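Putative thioesterase II (Thermobifida fusca, PDB 3BBJ) probably hydrolyses acyl-CoA or related thioesters with a pair of hotdog-fold thioesterase domains. Local coordinates at residues H55-A69 with R99-L111. Sequence-based numbering, arbitrary orientation.
With SO4 (sulfate ion), chain C.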
loop_
_atom_site.group_PDB
_atom_site.type_symbol
_atom_site.label_atom_id
_atom_site.label_comp_id
_atom_site.label_asym_id
_atom_site.label_seq_id
_atom_site.Cartn_x
_atom_site.Cartn_y
_atom_site.Cartn_z
ATOM N N HIS A 55 20.458 -7.949 -0.879
ATOM C CA HIS A 55 19.775 -8.076 0.398
ATOM C C HIS A 55 18.831 -9.265 0.366
ATOM O O HIS A 55 18.367 -9.680 -0.702
ATOM C CB HIS A 55 19.029 -6.795 0.709
ATOM C CG HIS A 55 19.913 -5.591 0.741
ATOM N ND1 HIS A 55 20.854 -5.387 1.724
ATOM C CD2 HIS A 55 19.997 -4.526 -0.089
ATOM C CE1 HIS A 55 21.481 -4.246 1.496
ATOM N NE2 HIS A 55 20.979 -3.703 0.400
ATOM N N LEU A 56 18.528 -9.791 1.547
ATOM C CA LEU A 56 17.826 -11.063 1.665
ATOM C C LEU A 56 16.303 -11.012 1.586
ATOM O O LEU A 56 15.693 -12.010 1.197
ATOM C CB LEU A 56 18.231 -11.767 2.968
ATOM C CG LEU A 56 19.710 -12.156 3.092
ATOM C CD1 LEU A 56 19.945 -12.989 4.363
ATOM C CD2 LEU A 56 20.202 -12.926 1.855
ATOM N N HIS A 57 15.700 -9.869 1.933
ATOM C CA HIS A 57 14.236 -9.797 2.134
ATOM C C HIS A 57 13.513 -8.724 1.384
ATOM O O HIS A 57 14.038 -7.642 1.175
ATOM C CB HIS A 57 13.924 -9.567 3.614
ATOM C CG HIS A 57 14.650 -10.498 4.515
ATOM N ND1 HIS A 57 15.500 -10.063 5.505
ATOM C CD2 HIS A 57 14.716 -11.848 4.523
ATOM C CE1 HIS A 57 16.027 -11.108 6.119
ATOM N NE2 HIS A 57 15.569 -12.203 5.540
ATOM N N ALA A 58 12.267 -9.037 1.053
ATOM C CA ALA A 58 11.348 -8.119 0.381
ATOM C C ALA A 58 10.579 -7.370 1.468
ATOM O O ALA A 58 9.604 -7.895 2.025
ATOM C CB ALA A 58 10.403 -8.902 -0.502
ATOM N N VAL A 59 11.028 -6.152 1.776
ATOM C CA VAL A 59 10.476 -5.389 2.904
ATOM C C VAL A 59 9.245 -4.567 2.541
ATOM O O VAL A 59 8.320 -4.463 3.357
ATOM C CB VAL A 59 11.569 -4.555 3.605
ATOM C CG1 VAL A 59 10.960 -3.587 4.594
ATOM C CG2 VAL A 59 12.543 -5.521 4.325
ATOM N N SER A 60 9.230 -3.983 1.337
ATOM C CA SER A 60 8.005 -3.375 0.799
ATOM C C SER A 60 7.883 -3.760 -0.654
ATOM O O SER A 60 8.803 -3.544 -1.433
ATOM C CB SER A 60 7.988 -1.849 0.912
ATOM O OG SER A 60 8.307 -1.444 2.225
ATOM N N SER A 61 6.719 -4.306 -1.007
ATOM C CA SER A 61 6.447 -4.757 -2.354
ATOM C C SER A 61 5.111 -4.182 -2.831
ATOM O O SER A 61 4.081 -4.421 -2.211
ATOM C CB SER A 61 6.410 -6.286 -2.366
ATOM O OG SER A 61 7.568 -6.841 -1.747
ATOM N N SER A 62 5.152 -3.428 -3.929
ATOM C CA SER A 62 3.966 -2.861 -4.581
ATOM C C SER A 62 3.796 -3.457 -5.964
ATOM O O SER A 62 4.712 -3.396 -6.806
ATOM C CB SER A 62 4.083 -1.351 -4.726
ATOM O OG SER A 62 5.401 -0.990 -5.080
ATOM N N TYR A 63 2.604 -3.996 -6.203
ATOM C CA TYR A 63 2.305 -4.675 -7.440
ATOM C C TYR A 63 1.086 -4.057 -8.121
ATOM O O TYR A 63 0.044 -3.816 -7.485
ATOM C CB TYR A 63 2.015 -6.147 -7.162
ATOM C CG TYR A 63 3.146 -6.961 -6.558
ATOM C CD1 TYR A 63 4.076 -7.591 -7.379
ATOM C CD2 TYR A 63 3.234 -7.175 -5.179
ATOM C CE1 TYR A 63 5.092 -8.344 -6.865
ATOM C CE2 TYR A 63 4.252 -7.959 -4.645
ATOM C CZ TYR A 63 5.191 -8.529 -5.506
ATOM O OH TYR A 63 6.219 -9.308 -5.032
ATOM N N HIS A 64 1.216 -3.840 -9.430
ATOM C CA HIS A 64 0.109 -3.364 -10.268
ATOM C C HIS A 64 -0.247 -4.443 -11.272
ATOM O O HIS A 64 0.627 -4.903 -11.991
ATOM C CB HIS A 64 0.490 -2.059 -10.946
ATOM C CG HIS A 64 0.453 -0.892 -10.011
ATOM N ND1 HIS A 64 -0.583 0.014 -9.999
ATOM C CD2 HIS A 64 1.283 -0.528 -9.003
ATOM C CE1 HIS A 64 -0.351 0.922 -9.066
ATOM N NE2 HIS A 64 0.766 0.608 -8.438
ATOM N N PHE A 65 -1.520 -4.851 -11.292
ATOM C CA PHE A 65 -2.008 -5.975 -12.110
ATOM C C PHE A 65 -2.653 -5.438 -13.353
ATOM O O PHE A 65 -3.592 -4.661 -13.265
ATOM C CB PHE A 65 -3.042 -6.810 -11.336
ATOM C CG PHE A 65 -2.465 -7.522 -10.161
ATOM C CD1 PHE A 65 -2.272 -6.863 -8.965
ATOM C CD2 PHE A 65 -2.077 -8.857 -10.260
ATOM C CE1 PHE A 65 -1.680 -7.525 -7.875
ATOM C CE2 PHE A 65 -1.509 -9.522 -9.171
ATOM C CZ PHE A 65 -1.308 -8.857 -7.984
ATOM N N HIS A 66 -2.166 -5.858 -14.512
ATOM C CA HIS A 66 -2.654 -5.320 -15.775
ATOM C C HIS A 66 -3.656 -6.238 -16.450
ATOM O O HIS A 66 -4.709 -5.766 -16.927
ATOM C CB HIS A 66 -1.480 -5.060 -16.723
ATOM C CG HIS A 66 -0.422 -4.188 -16.131
ATOM N ND1 HIS A 66 -0.705 -2.977 -15.543
ATOM C CD2 HIS A 66 0.917 -4.350 -16.035
ATOM C CE1 HIS A 66 0.414 -2.424 -15.121
ATOM N NE2 HIS A 66 1.414 -3.244 -15.396
ATOM N N ARG A 67 -3.313 -7.532 -16.486
ATOM C CA ARG A 67 -4.105 -8.565 -17.155
ATOM C C ARG A 67 -3.993 -9.898 -16.443
ATOM O O ARG A 67 -2.991 -10.156 -15.766
ATOM C CB ARG A 67 -3.573 -8.819 -18.572
ATOM C CG ARG A 67 -3.634 -7.664 -19.542
ATOM C CD ARG A 67 -2.901 -8.014 -20.822
ATOM N NE ARG A 67 -2.822 -6.845 -21.700
ATOM C CZ ARG A 67 -1.917 -5.869 -21.613
ATOM N NH1 ARG A 67 -0.967 -5.886 -20.688
ATOM N NH2 ARG A 67 -1.964 -4.854 -22.472
ATOM N N PRO A 68 -5.007 -10.774 -16.617
ATOM C CA PRO A 68 -4.935 -12.127 -16.055
ATOM C C PRO A 68 -3.916 -12.976 -16.779
ATOM O O PRO A 68 -3.751 -12.817 -17.983
ATOM C CB PRO A 68 -6.318 -12.704 -16.363
ATOM C CG PRO A 68 -6.748 -11.975 -17.595
ATOM C CD PRO A 68 -6.279 -10.567 -17.338
ATOM N N ALA A 69 -3.251 -13.862 -16.054
ATOM C CA ALA A 69 -2.397 -14.887 -16.648
ATOM C C ALA A 69 -3.088 -16.250 -16.594
ATOM O O ALA A 69 -3.996 -16.482 -15.782
ATOM C CB ALA A 69 -1.060 -14.969 -15.926
ATOM N N ARG A 99 2.347 -10.179 -23.733
ATOM C CA ARG A 99 1.610 -9.132 -23.025
ATOM C C ARG A 99 2.043 -9.052 -21.566
ATOM O O ARG A 99 2.339 -10.088 -20.947
ATOM C CB ARG A 99 0.103 -9.388 -23.149
ATOM C CG ARG A 99 -0.445 -9.082 -24.559
ATOM C CD ARG A 99 -1.893 -9.535 -24.768
ATOM N NE ARG A 99 -2.028 -10.998 -24.742
ATOM C CZ ARG A 99 -3.108 -11.684 -25.138
ATOM N NH1 ARG A 99 -4.183 -11.055 -25.615
ATOM N NH2 ARG A 99 -3.109 -13.018 -25.066
ATOM N N THR A 100 2.104 -7.830 -21.028
ATOM C CA THR A 100 2.457 -7.646 -19.625
ATOM C C THR A 100 1.272 -8.034 -18.737
ATOM O O THR A 100 0.146 -7.627 -18.958
ATOM C CB THR A 100 2.961 -6.213 -19.285
ATOM O OG1 THR A 100 1.997 -5.240 -19.701
ATOM C CG2 THR A 100 4.297 -5.928 -19.964
ATOM N N ILE A 101 1.553 -8.845 -17.729
ATOM C CA ILE A 101 0.535 -9.339 -16.817
ATOM C C ILE A 101 0.459 -8.448 -15.561
ATOM O O ILE A 101 -0.603 -7.917 -15.196
ATOM C CB ILE A 101 0.885 -10.796 -16.407
ATOM C CG1 ILE A 101 1.048 -11.688 -17.656
ATOM C CG2 ILE A 101 -0.131 -11.372 -15.398
ATOM C CD1 ILE A 101 -0.180 -11.788 -18.565
ATOM N N LEU A 102 1.634 -8.255 -14.966
ATOM C CA LEU A 102 1.788 -7.703 -13.647
ATOM C C LEU A 102 3.173 -7.109 -13.501
ATOM O O LEU A 102 4.136 -7.664 -14.018
ATOM C CB LEU A 102 1.675 -8.872 -12.661
ATOM C CG LEU A 102 1.850 -8.627 -11.160
ATOM C CD1 LEU A 102 0.749 -7.685 -10.673
ATOM C CD2 LEU A 102 1.808 -9.946 -10.443
ATOM N N THR A 103 3.271 -5.981 -12.796
ATOM C CA THR A 103 4.568 -5.406 -12.435
ATOM C C THR A 103 4.640 -5.148 -10.931
ATOM O O THR A 103 3.669 -4.733 -10.317
ATOM C CB THR A 103 4.893 -4.119 -13.192
ATOM O OG1 THR A 103 6.227 -3.716 -12.862
ATOM C CG2 THR A 103 3.938 -3.009 -12.834
ATOM N N GLY A 104 5.806 -5.444 -10.360
ATOM C CA GLY A 104 6.088 -5.206 -8.958
ATOM C C GLY A 104 7.364 -4.392 -8.785
ATOM O O GLY A 104 8.256 -4.445 -9.633
ATOM N N THR A 105 7.411 -3.568 -7.734
ATOM C CA THR A 105 8.642 -2.891 -7.347
ATOM C C THR A 105 8.816 -3.277 -5.889
ATOM O O THR A 105 7.867 -3.261 -5.126
ATOM C CB THR A 105 8.587 -1.383 -7.583
ATOM O OG1 THR A 105 8.233 -1.153 -8.952
ATOM C CG2 THR A 105 9.957 -0.722 -7.290
ATOM N N LEU A 106 10.009 -3.732 -5.547
ATOM C CA LEU A 106 10.269 -4.273 -4.235
ATOM C C LEU A 106 11.459 -3.604 -3.605
ATOM O O LEU A 106 12.550 -3.577 -4.187
ATOM C CB LEU A 106 10.508 -5.801 -4.297
ATOM C CG LEU A 106 9.328 -6.717 -4.687
ATOM C CD1 LEU A 106 9.074 -6.692 -6.190
ATOM C CD2 LEU A 106 9.557 -8.139 -4.232
ATOM N N ALA A 107 11.230 -3.050 -2.411
ATOM C CA ALA A 107 12.301 -2.517 -1.596
ATOM C C ALA A 107 12.812 -3.730 -0.843
ATOM O O ALA A 107 12.077 -4.312 -0.028
ATOM C CB ALA A 107 11.792 -1.442 -0.630
ATOM N N THR A 108 14.054 -4.128 -1.135
ATOM C CA THR A 108 14.672 -5.256 -0.443
ATOM C C THR A 108 15.701 -4.737 0.537
ATOM O O THR A 108 16.385 -3.739 0.278
ATOM C CB THR A 108 15.351 -6.277 -1.393
ATOM O OG1 THR A 108 16.650 -5.810 -1.754
ATOM C CG2 THR A 108 14.503 -6.523 -2.662
ATOM N N ALA A 109 15.777 -5.418 1.672
ATOM C CA ALA A 109 16.726 -5.103 2.733
ATOM C C ALA A 109 16.968 -6.417 3.493
ATOM O O ALA A 109 16.433 -7.450 3.119
ATOM C CB ALA A 109 16.168 -4.035 3.652
ATOM N N THR A 110 17.787 -6.380 4.532
ATOM C CA THR A 110 18.050 -7.564 5.334
ATOM C C THR A 110 17.633 -7.260 6.750
ATOM O O THR A 110 18.270 -6.485 7.418
ATOM C CB THR A 110 19.547 -7.968 5.281
ATOM O OG1 THR A 110 19.898 -8.254 3.920
ATOM C CG2 THR A 110 19.832 -9.216 6.165
ATOM N N LEU A 111 16.544 -7.866 7.192
ATOM C CA LEU A 111 16.051 -7.662 8.538
ATOM C C LEU A 111 16.805 -8.531 9.536
ATOM O O LEU A 111 17.333 -9.580 9.182
ATOM C CB LEU A 111 14.575 -8.019 8.619
ATOM C CG LEU A 111 13.593 -7.241 7.742
ATOM C CD1 LEU A 111 12.177 -7.705 8.069
ATOM C CD2 LEU A 111 13.777 -5.753 7.959
HETATM S S SO4 C . -5.096 -5.965 -24.624
HETATM O O1 SO4 C . -5.686 -6.233 -23.310
HETATM O O2 SO4 C . -6.180 -5.814 -25.597
HETATM O O3 SO4 C . -4.327 -4.719 -24.590
HETATM O O4 SO4 C . -4.208 -7.064 -25.017
#
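R99 lays its CB over one face of the R67 guanidinium. The R67 chain runs extended from CG to NE, which carries that group past T100. There NH1 donates to a lone pair of T100 O at 2.7 Å, close to the guanidinium plane. NH2 of R67 holds sulfate O3 at 3.2 Å in a nearly straight bond, and NE adds a weak one to O1; the ion probably comes from the crystallisation liquor. I101 O accepts two backbone N-H groups, from H66 and R67, and I101 CG2 rests on A69 CB. L102 runs alongside F65, the two side chains pointing the same way. From L102 to A107 the strands pair antiparallel, from F65 back to S60. The Y63 ring lies against G104, CD1 3.5 Å from G104 CA, where G104 has no side chain to meet it. Further on, Y63 OH and S61 OG both meet L106 CD2. A107 O takes N-H groups from V59 at 2.8 Å and S60 at 3.2 Å, a classic beta bulge. Past the bulge T108 pairs with A58, then A109 with H57. T110 OG1 accepts from L56 N at 3.1 Å. L111 N lies in the H57 ring plane at its edge and donates to ND1 at 3.0 Å (163°). Strands 88-96 and 217-224 flank this hotdog-fold pair. Helix 38-51 packs on the face bearing A58, Y63 and L102; on the other face, S62 and H64 exchange hydrogen bonds with H64 and S62 of the second subunit.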